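Local coordinates for protein mitogen (Streptococcus dysgalactiae, PDB 2J4X) that is a bacterial superantigen of the staphylococcal/streptococcal toxin family, a zinc-binding mitogen that probably acts as a toxin by stimulating T cells, at residues A[8-13]-A[155-160]; A[77-82]-A[91-96]; A[107-112]-A[128-133]. All blocks are in the same frame, centred on the assembly; numbering follows the deposited sequence.

Contact 1. Residues A[8-13]-A[155-160]; sequences SELKNI and KLYEHN
With chi1 of Tyr157 at -52°, which sets CG opposite its own carbonyl carbon, the phenol ring comes to lie under Leu10. Leu10 CB sits almost over the middle of the ring, 3.4 Å from Tyr157 CD1, in a CH-pi contact only 13° from the ring normal. Leu10 CD1 reaches the rim of the same ring, 3.4 Å from Tyr157 CE1. The other face is covered by Leu156 CG, so the ring is clamped between two leucines, one from the helix and one from its own loop. At the far end of the ring, Tyr157 OH is hydrogen-bonded to the backbone oxygen of Leu182.

Tyr157 is the third residue of a type II beta turn from Lys155 to Glu158, and the turn presents it to helix 7-14. The contact thereby joins this N-terminal helix, in the OB-fold part of the chain, to a loop of the beta-grasp part that follows helix 137-150.

The Lys11 side chain reaches obliquely across to Glu158, both residues being partly exposed. Its NZ meets Glu158 OE1 at 2.8 Å in a salt bridge that uses the syn lone pair of the carboxylate oxygen. Glu158 starts away from the helix, and a bend at chi2 (-50°) carries its carboxylate back to the lysine. Nearer the backbone, Lys11 CB rests 3.7 Å from Tyr157 CB.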
loop_
_atom_site.group_PDB
_atom_site.type_symbol
_atom_site.label_atom_id
_atom_site.label_comp_id
_atom_site.label_asym_id
_atom_site.label_seq_id
_atom_site.Cartn_x
_atom_site.Cartn_y
_atom_site.Cartn_z
ATOM N N SER A 8 4.347 -5.410 -17.013
ATOM C CA SER A 8 5.538 -4.589 -17.162
ATOM C C SER A 8 5.508 -3.314 -16.296
ATOM O O SER A 8 6.449 -3.007 -15.566
ATOM C CB SER A 8 5.657 -4.237 -18.650
ATOM O OG SER A 8 6.626 -3.250 -18.885
ATOM N N GLU A 9 4.404 -2.583 -16.400
ATOM C CA GLU A 9 4.194 -1.342 -15.683
ATOM C C GLU A 9 3.933 -1.594 -14.217
ATOM O O GLU A 9 4.456 -0.886 -13.370
ATOM C CB GLU A 9 3.018 -0.586 -16.301
ATOM N N LEU A 10 3.110 -2.600 -13.925
ATOM C CA LEU A 10 2.767 -2.950 -12.542
ATOM C C LEU A 10 3.990 -3.435 -11.792
ATOM O O LEU A 10 4.200 -3.076 -10.628
ATOM C CB LEU A 10 1.685 -4.030 -12.507
ATOM C CG LEU A 10 0.311 -3.503 -12.900
ATOM C CD1 LEU A 10 -0.553 -4.635 -13.367
ATOM C CD2 LEU A 10 -0.309 -2.764 -11.737
ATOM N N LYS A 11 4.800 -4.253 -12.458
ATOM C CA LYS A 11 6.019 -4.758 -11.841
ATOM C C LYS A 11 6.947 -3.601 -11.538
ATOM O O LYS A 11 7.574 -3.562 -10.486
ATOM C CB LYS A 11 6.760 -5.731 -12.764
ATOM C CG LYS A 11 8.106 -6.132 -12.189
ATOM C CD LYS A 11 8.793 -7.189 -12.999
ATOM C CE LYS A 11 10.091 -7.593 -12.341
ATOM N NZ LYS A 11 10.861 -8.512 -13.225
ATOM N N ASN A 12 7.032 -2.652 -12.465
ATOM C CA ASN A 12 7.919 -1.509 -12.296
ATOM C C ASN A 12 7.502 -0.639 -11.136
ATOM O O ASN A 12 8.334 -0.143 -10.379
ATOM C CB ASN A 12 7.938 -0.668 -13.559
ATOM C CG ASN A 12 8.997 0.394 -13.506
ATOM O OD1 ASN A 12 10.184 0.075 -13.473
ATOM N ND2 ASN A 12 8.584 1.667 -13.472
ATOM N N ILE A 13 6.201 -0.458 -11.017
ATOM C CA ILE A 13 5.633 0.346 -9.968
ATOM C C ILE A 13 5.820 -0.277 -8.599
ATOM O O ILE A 13 6.377 0.364 -7.702
ATOM C CB ILE A 13 4.135 0.535 -10.198
ATOM C CG1 ILE A 13 3.905 1.346 -11.464
ATOM C CG2 ILE A 13 3.491 1.176 -8.986
ATOM C CD1 ILE A 13 2.465 1.421 -11.847
ATOM N N LYS A 155 4.225 -15.334 -8.911
ATOM C CA LYS A 155 5.065 -14.393 -9.676
ATOM C C LYS A 155 4.203 -13.275 -10.279
ATOM O O LYS A 155 4.185 -13.071 -11.501
ATOM C CB LYS A 155 5.801 -15.102 -10.831
ATOM C CG LYS A 155 6.795 -16.171 -10.422
ATOM C CD LYS A 155 7.417 -16.818 -11.663
ATOM C CE LYS A 155 8.319 -18.022 -11.310
ATOM N NZ LYS A 155 7.579 -19.331 -11.156
ATOM N N LEU A 156 3.481 -12.557 -9.427
ATOM C CA LEU A 156 2.622 -11.479 -9.893
ATOM C C LEU A 156 3.428 -10.470 -10.704
ATOM O O LEU A 156 4.539 -10.100 -10.317
ATOM C CB LEU A 156 1.947 -10.799 -8.684
ATOM C CG LEU A 156 0.856 -9.742 -8.882
ATOM C CD1 LEU A 156 -0.280 -10.309 -9.727
ATOM C CD2 LEU A 156 0.345 -9.268 -7.526
ATOM N N TYR A 157 2.862 -10.060 -11.840
ATOM C CA TYR A 157 3.433 -9.055 -12.767
ATOM C C TYR A 157 4.633 -9.508 -13.600
ATOM O O TYR A 157 5.222 -8.721 -14.351
ATOM C CB TYR A 157 3.764 -7.730 -12.028
ATOM C CG TYR A 157 2.606 -7.167 -11.201
ATOM C CD1 TYR A 157 1.270 -7.266 -11.641
ATOM C CD2 TYR A 157 2.837 -6.577 -9.952
ATOM C CE1 TYR A 157 0.196 -6.799 -10.841
ATOM C CE2 TYR A 157 1.770 -6.108 -9.154
ATOM C CZ TYR A 157 0.469 -6.228 -9.602
ATOM O OH TYR A 157 -0.549 -5.813 -8.792
ATOM N N GLU A 158 4.995 -10.780 -13.464
ATOM C CA GLU A 158 6.088 -11.320 -14.265
ATOM C C GLU A 158 5.504 -11.677 -15.641
ATOM O O GLU A 158 4.336 -12.043 -15.753
ATOM C CB GLU A 158 6.707 -12.571 -13.607
ATOM C CG GLU A 158 7.714 -12.265 -12.509
ATOM C CD GLU A 158 8.775 -11.248 -12.945
ATOM O OE1 GLU A 158 9.199 -10.431 -12.092
ATOM O OE2 GLU A 158 9.191 -11.260 -14.131
ATOM N N HIS A 159 6.319 -11.550 -16.682
ATOM C CA HIS A 159 5.903 -11.859 -18.040
ATOM C C HIS A 159 5.279 -13.257 -18.074
ATOM O O HIS A 159 4.255 -13.504 -18.724
ATOM C CB HIS A 159 7.138 -11.819 -18.931
ATOM C CG HIS A 159 6.850 -12.027 -20.386
ATOM N ND1 HIS A 159 6.176 -11.100 -21.152
ATOM C CD2 HIS A 159 7.155 -13.054 -21.214
ATOM C CE1 HIS A 159 6.077 -11.548 -22.392
ATOM N NE2 HIS A 159 6.662 -12.731 -22.454
ATOM N N ASN A 160 5.917 -14.157 -17.334
ATOM C CA ASN A 160 5.536 -15.566 -17.227
ATOM C C ASN A 160 4.416 -15.953 -16.232
ATOM O O ASN A 160 4.009 -17.118 -16.196
ATOM C CB ASN A 160 6.802 -16.382 -16.887
ATOM C CG ASN A 160 7.653 -15.735 -15.766
ATOM O OD1 ASN A 160 8.295 -14.699 -15.971
ATOM N ND2 ASN A 160 7.652 -16.352 -14.582
#

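Contact 2. Residues A[77-82]-A[91-96]; sequences LIKSYS and YVDGGL
Tyr91 turns the edge of its ring, not a face, toward strand 71-84: Ser80 O and Ser82 OG both lie near the ring plane. Its CD1 comes to 3.4 Å from Ser80 O, and its hydroxyl donates to the Ser82 hydroxyl, although the modelled place of Ser82 OG is less sure. A chi1 of -58° keeps Tyr91 CG beside the backbone N and lays the ring along the neighbouring strand from Ser80 to Ser82.

Lys79 and Asp93 meet at about a right angle. The lysine is bent at chi3 (56°), and this turn brings NZ to 3.0 Å from Asp93 OD2, on the syn side but out of the carboxylate plane. Asn57 on strand 53-57 also donates to OD2, giving that oxygen a second partner. Ile78 CG1 and Val92 CG1 approach at a slant, 4.0 Å apart, while Val92 CB packs at 3.3 Å against Leu77 O.

Between these side chains two straight backbone bonds tie the antiparallel hairpin of the OB-fold domain: Lys79 N gives to Tyr91 O at 2.7 Å, and Tyr91 N gives to Ser80 O at 3.0 Å. Two residues thus face one, a classic beta bulge with Lys79, in a near-helical backbone conformation, and Ser80 opposite Tyr91. Beyond Val92 a water accepts from Asp93 N at 3.0 Å.

The bulge interrupts the regular pairing without costing Tyr91 either backbone bond. Next to it, the Lys79 ammonium and the Asn57 amide converge on one carboxylate oxygen, and both would probably help to stabilise negative charge on Asp93.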
loop_
_atom_site.group_PDB
_atom_site.type_symbol
_atom_site.label_atom_id
_atom_site.label_comp_id
_atom_site.label_asym_id
_atom_site.label_seq_id
_atom_site.Cartn_x
_atom_site.Cartn_y
_atom_site.Cartn_z
ATOM N N LEU A 77 5.033 3.934 -0.960
ATOM C CA LEU A 77 5.870 3.410 -2.026
ATOM C C LEU A 77 6.570 4.616 -2.664
ATOM O O LEU A 77 5.951 5.662 -2.845
ATOM C CB LEU A 77 4.990 2.688 -3.064
ATOM C CG LEU A 77 5.555 1.995 -4.308
ATOM C CD1 LEU A 77 6.354 0.744 -3.972
ATOM C CD2 LEU A 77 4.393 1.618 -5.164
ATOM N N ILE A 78 7.855 4.486 -2.986
ATOM C CA ILE A 78 8.599 5.581 -3.624
ATOM C C ILE A 78 8.294 5.581 -5.134
ATOM O O ILE A 78 8.365 4.538 -5.772
ATOM C CB ILE A 78 10.136 5.415 -3.374
ATOM C CG1 ILE A 78 10.427 5.541 -1.868
ATOM C CG2 ILE A 78 10.918 6.444 -4.178
ATOM C CD1 ILE A 78 11.865 5.358 -1.490
ATOM N N LYS A 79 7.923 6.736 -5.689
ATOM C CA LYS A 79 7.591 6.873 -7.118
ATOM C C LYS A 79 8.832 7.163 -7.938
ATOM O O LYS A 79 8.964 6.708 -9.074
ATOM C CB LYS A 79 6.624 8.037 -7.346
ATOM C CG LYS A 79 5.267 7.873 -6.752
ATOM C CD LYS A 79 4.681 9.230 -6.388
ATOM C CE LYS A 79 4.627 10.199 -7.563
ATOM N NZ LYS A 79 3.870 11.452 -7.204
ATOM N N SER A 80 9.718 7.963 -7.354
ATOM C CA SER A 80 10.955 8.351 -7.992
ATOM C C SER A 80 11.899 9.032 -7.011
ATOM O O SER A 80 11.523 9.357 -5.885
ATOM C CB SER A 80 10.665 9.279 -9.177
ATOM O OG SER A 80 9.777 10.321 -8.822
ATOM N N TYR A 81 13.138 9.208 -7.456
ATOM C CA TYR A 81 14.184 9.838 -6.680
ATOM C C TYR A 81 14.759 10.923 -7.562
ATOM O O TYR A 81 14.595 10.889 -8.778
ATOM C CB TYR A 81 15.329 8.864 -6.385
ATOM C CG TYR A 81 14.959 7.562 -5.712
ATOM C CD1 TYR A 81 14.264 6.560 -6.402
ATOM C CD2 TYR A 81 15.362 7.304 -4.401
ATOM C CE1 TYR A 81 13.988 5.327 -5.799
ATOM C CE2 TYR A 81 15.096 6.082 -3.791
ATOM C CZ TYR A 81 14.415 5.095 -4.490
ATOM O OH TYR A 81 14.195 3.869 -3.887
ATOM N N SER A 82 15.447 11.875 -6.944
ATOM C CA SER A 82 16.121 12.951 -7.664
ATOM C C SER A 82 17.106 13.608 -6.720
ATOM O O SER A 82 16.758 13.953 -5.596
ATOM C CB SER A 82 15.126 13.980 -8.202
ATOM O OG SER A 82 14.242 14.426 -7.202
ATOM N N TYR A 91 10.216 10.735 -3.627
ATOM C CA TYR A 91 8.833 11.142 -3.841
ATOM C C TYR A 91 7.857 9.995 -3.625
ATOM O O TYR A 91 8.115 8.873 -4.045
ATOM C CB TYR A 91 8.661 11.699 -5.243
ATOM C CG TYR A 91 9.570 12.862 -5.524
ATOM C CD1 TYR A 91 10.863 12.654 -5.993
ATOM C CD2 TYR A 91 9.157 14.171 -5.286
ATOM C CE1 TYR A 91 11.732 13.718 -6.217
ATOM C CE2 TYR A 91 10.015 15.243 -5.503
ATOM C CZ TYR A 91 11.303 15.010 -5.967
ATOM O OH TYR A 91 12.177 16.058 -6.164
ATOM N N VAL A 92 6.744 10.276 -2.949
ATOM C CA VAL A 92 5.728 9.266 -2.680
ATOM C C VAL A 92 4.363 9.945 -2.633
ATOM O O VAL A 92 4.281 11.163 -2.590
ATOM C CB VAL A 92 5.969 8.567 -1.327
ATOM C CG1 VAL A 92 7.410 8.119 -1.210
ATOM C CG2 VAL A 92 5.593 9.503 -0.184
ATOM N N ASP A 93 3.301 9.146 -2.664
ATOM C CA ASP A 93 1.913 9.634 -2.595
ATOM C C ASP A 93 1.382 9.215 -1.240
ATOM O O ASP A 93 1.542 8.058 -0.859
ATOM C CB ASP A 93 1.015 8.956 -3.640
ATOM C CG ASP A 93 1.274 9.432 -5.063
ATOM O OD1 ASP A 93 0.874 8.683 -5.995
ATOM O OD2 ASP A 93 1.849 10.540 -5.253
ATOM N N GLY A 94 0.737 10.131 -0.522
ATOM C CA GLY A 94 0.195 9.784 0.784
ATOM C C GLY A 94 1.092 8.984 1.723
ATOM O O GLY A 94 2.268 9.298 1.865
ATOM N N GLY A 95 0.516 7.964 2.372
ATOM C CA GLY A 95 1.239 7.117 3.313
ATOM C C GLY A 95 1.303 7.715 4.712
ATOM O O GLY A 95 1.945 7.172 5.610
ATOM N N LEU A 96 0.576 8.812 4.922
ATOM C CA LEU A 96 0.612 9.541 6.193
ATOM C C LEU A 96 -0.472 9.280 7.209
ATOM O O LEU A 96 -1.638 9.242 6.879
ATOM C CB LEU A 96 0.649 11.059 5.923
ATOM C CG LEU A 96 1.506 11.544 4.748
ATOM C CD1 LEU A 96 1.536 13.056 4.733
ATOM C CD2 LEU A 96 2.911 10.984 4.856
HETATM O O HOH W 1 3.529 6.171 -2.860
#

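Contact 3. Residues A[107-112]-A[128-133]; sequences STIYMN and ITFQNK
Four backbone hydrogen bonds join Ser107 and Ile109 to Phe130 and Ile128 in two reciprocal pairs. Ser107 N donates to Phe130 O at 2.8 Å, and Phe130 N returns the bond to Ser107 O at 2.8 Å. Ile109 N reaches Ile128 O at 2.9 Å, and Ile128 N reaches Ile109 O at 2.7 Å. Between these hydrogen-bonded pairs lies the non-hydrogen-bonded pair Thr108–Thr129, where Thr129 CA also makes a CA-H...O contact with Ser107 O. This is regular antiparallel pairing between strand 104-114 and strand 126-132, the latter at one margin of the beta-grasp sheet.

Polar side chains meet on the face carrying the two threonines. With chi1 at -77° and -67°, both hydroxyls lean to the side of their backbone nitrogens, and Thr108 OG1 and Thr129 OG1 face each other at 3.4 Å in a weak hydrogen bond.

Apolar contacts dominate the other face, where Ile109, Ile128 and Phe130 point. Ile109 CG1 lies 4.4 Å from Phe130 CD1, and Met111 SD lies 4.2 Å from Ile128 CD1. Helix 137-150 covers this face; its Arg143 makes a cation-pi contact with the Phe130 ring and donates to Thr129 O. Ser107 shares the face at the end of the pairing, where a water accepts from Ser107 OG and donates to Asn132 O at 2.7 Å.

The sheet here is two-sided, with exposed hydroxyls on one face and mostly buried hydrocarbon on the other. Since the backbone polar groups of Ile109, Ile128 and Phe130 that face across the strands are paired, their apolar side chains can pack beneath the helix without leaving those amides unbonded.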
loop_
_atom_site.group_PDB
_atom_site.type_symbol
_atom_site.label_atom_id
_atom_site.label_comp_id
_atom_site.label_asym_id
_atom_site.label_seq_id
_atom_site.Cartn_x
_atom_site.Cartn_y
_atom_site.Cartn_z
ATOM N N SER A 107 -1.792 -7.358 15.025
ATOM C CA SER A 107 -2.690 -8.073 14.134
ATOM C C SER A 107 -1.884 -8.927 13.191
ATOM O O SER A 107 -0.856 -8.485 12.664
ATOM C CB SER A 107 -3.516 -7.115 13.285
ATOM O OG SER A 107 -4.374 -6.332 14.075
ATOM N N THR A 108 -2.338 -10.161 12.998
ATOM C CA THR A 108 -1.705 -11.064 12.048
ATOM C C THR A 108 -2.883 -11.441 11.180
ATOM O O THR A 108 -3.696 -12.292 11.552
ATOM C CB THR A 108 -1.108 -12.324 12.709
ATOM O OG1 THR A 108 0.125 -11.987 13.353
ATOM C CG2 THR A 108 -0.833 -13.396 11.676
ATOM N N ILE A 109 -2.992 -10.768 10.037
ATOM C CA ILE A 109 -4.090 -11.015 9.113
ATOM C C ILE A 109 -3.703 -11.993 8.010
ATOM O O ILE A 109 -2.653 -11.857 7.382
ATOM C CB ILE A 109 -4.597 -9.672 8.505
ATOM C CG1 ILE A 109 -5.052 -8.736 9.636
ATOM C CG2 ILE A 109 -5.795 -9.914 7.590
ATOM C CD1 ILE A 109 -6.242 -9.264 10.403
ATOM N N TYR A 110 -4.560 -12.995 7.809
ATOM C CA TYR A 110 -4.347 -14.010 6.788
ATOM C C TYR A 110 -4.800 -13.562 5.404
ATOM O O TYR A 110 -5.776 -12.820 5.234
ATOM C CB TYR A 110 -5.020 -15.352 7.178
ATOM C CG TYR A 110 -4.126 -16.180 8.069
ATOM C CD1 TYR A 110 -3.962 -15.846 9.415
ATOM C CD2 TYR A 110 -3.292 -17.162 7.530
ATOM C CE1 TYR A 110 -2.965 -16.453 10.206
ATOM C CE2 TYR A 110 -2.295 -17.777 8.297
ATOM C CZ TYR A 110 -2.128 -17.412 9.639
ATOM O OH TYR A 110 -1.094 -17.945 10.402
ATOM N N MET A 111 -4.035 -14.022 4.422
ATOM C CA MET A 111 -4.261 -13.733 3.021
ATOM C C MET A 111 -4.695 -15.075 2.415
ATOM O O MET A 111 -3.947 -16.050 2.446
ATOM C CB MET A 111 -2.936 -13.238 2.418
ATOM C CG MET A 111 -2.998 -12.494 1.100
ATOM S SD MET A 111 -1.370 -11.726 0.796
ATOM C CE MET A 111 -0.633 -12.940 -0.237
ATOM N N ASN A 112 -5.926 -15.130 1.917
ATOM C CA ASN A 112 -6.463 -16.337 1.285
ATOM C C ASN A 112 -6.319 -16.140 -0.203
ATOM O O ASN A 112 -6.874 -15.179 -0.751
ATOM C CB ASN A 112 -7.947 -16.502 1.585
ATOM C CG ASN A 112 -8.227 -16.644 3.052
ATOM O OD1 ASN A 112 -9.250 -16.153 3.546
ATOM N ND2 ASN A 112 -7.328 -17.325 3.766
ATOM N N ILE A 128 -0.064 -11.300 6.920
ATOM C CA ILE A 128 0.622 -10.000 6.905
ATOM C C ILE A 128 0.426 -9.495 8.319
ATOM O O ILE A 128 -0.695 -9.468 8.834
ATOM C CB ILE A 128 -0.008 -8.954 5.929
ATOM C CG1 ILE A 128 0.009 -9.469 4.480
ATOM C CG2 ILE A 128 0.790 -7.650 5.987
ATOM C CD1 ILE A 128 -0.696 -8.518 3.478
ATOM N N THR A 129 1.520 -9.106 8.948
ATOM C CA THR A 129 1.471 -8.608 10.313
ATOM C C THR A 129 1.498 -7.076 10.415
ATOM O O THR A 129 2.288 -6.411 9.732
ATOM C CB THR A 129 2.644 -9.211 11.148
ATOM O OG1 THR A 129 2.456 -10.630 11.301
ATOM C CG2 THR A 129 2.711 -8.565 12.522
ATOM N N PHE A 130 0.605 -6.539 11.260
ATOM C CA PHE A 130 0.485 -5.092 11.547
ATOM C C PHE A 130 0.562 -4.855 13.067
ATOM O O PHE A 130 0.138 -5.693 13.864
ATOM C CB PHE A 130 -0.844 -4.524 11.040
ATOM C CG PHE A 130 -1.096 -4.783 9.592
ATOM C CD1 PHE A 130 -1.747 -5.940 9.183
ATOM C CD2 PHE A 130 -0.676 -3.879 8.629
ATOM C CE1 PHE A 130 -1.982 -6.193 7.825
ATOM C CE2 PHE A 130 -0.909 -4.128 7.275
ATOM C CZ PHE A 130 -1.561 -5.286 6.881
ATOM N N GLN A 131 1.102 -3.711 13.460
ATOM C CA GLN A 131 1.205 -3.416 14.874
ATOM C C GLN A 131 0.494 -2.132 15.326
ATOM O O GLN A 131 0.666 -1.704 16.480
ATOM C CB GLN A 131 2.670 -3.389 15.298
ATOM C CG GLN A 131 3.497 -2.392 14.570
ATOM C CD GLN A 131 4.963 -2.587 14.837
ATOM O OE1 GLN A 131 5.479 -2.199 15.891
ATOM N NE2 GLN A 131 5.652 -3.209 13.882
ATOM N N ASN A 132 -0.301 -1.538 14.419
ATOM C CA ASN A 132 -1.106 -0.334 14.689
ATOM C C ASN A 132 -2.551 -0.605 14.309
ATOM O O ASN A 132 -2.824 -1.334 13.348
ATOM C CB ASN A 132 -0.588 0.855 13.902
ATOM C CG ASN A 132 0.704 1.364 14.450
ATOM O OD1 ASN A 132 0.762 1.746 15.620
ATOM N ND2 ASN A 132 1.762 1.365 13.631
ATOM N N LYS A 133 -3.476 -0.026 15.069
ATOM C CA LYS A 133 -4.904 -0.218 14.835
ATOM C C LYS A 133 -5.291 0.394 13.502
ATOM O O LYS A 133 -6.202 -0.084 12.813
ATOM C CB LYS A 133 -5.696 0.450 15.952
ATOM C CG LYS A 133 -7.197 0.282 15.843
ATOM C CD LYS A 133 -7.889 0.908 17.033
ATOM C CE LYS A 133 -9.197 0.210 17.268
ATOM N NZ LYS A 133 -8.954 -1.246 17.494
HETATM O O HOH W 2 -2.799 -4.016 13.751
#

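Overall arrangement
Contact 2 lies in the OB-fold part of the chain and contact 3 in the beta-grasp part, with centres about 23 Å apart on opposite sides of the chain's centre. They follow one another in sequence, and strand 87-98 of the first leads on to strand 104-114 of the second. Contact 1 spans both along the chain, bringing helix 7-14 to the loop after helix 137-150 and so joining these two parts. Its centre is about 19 Å from that of contact 2, which it touches where Ile13 packs on Leu77. Contact 3 supplies no zinc ligand, but the Ile109 side chain is about 5 Å from that of the ligand His201, on adjoining strand 199-206, and about 10 Å from the ion.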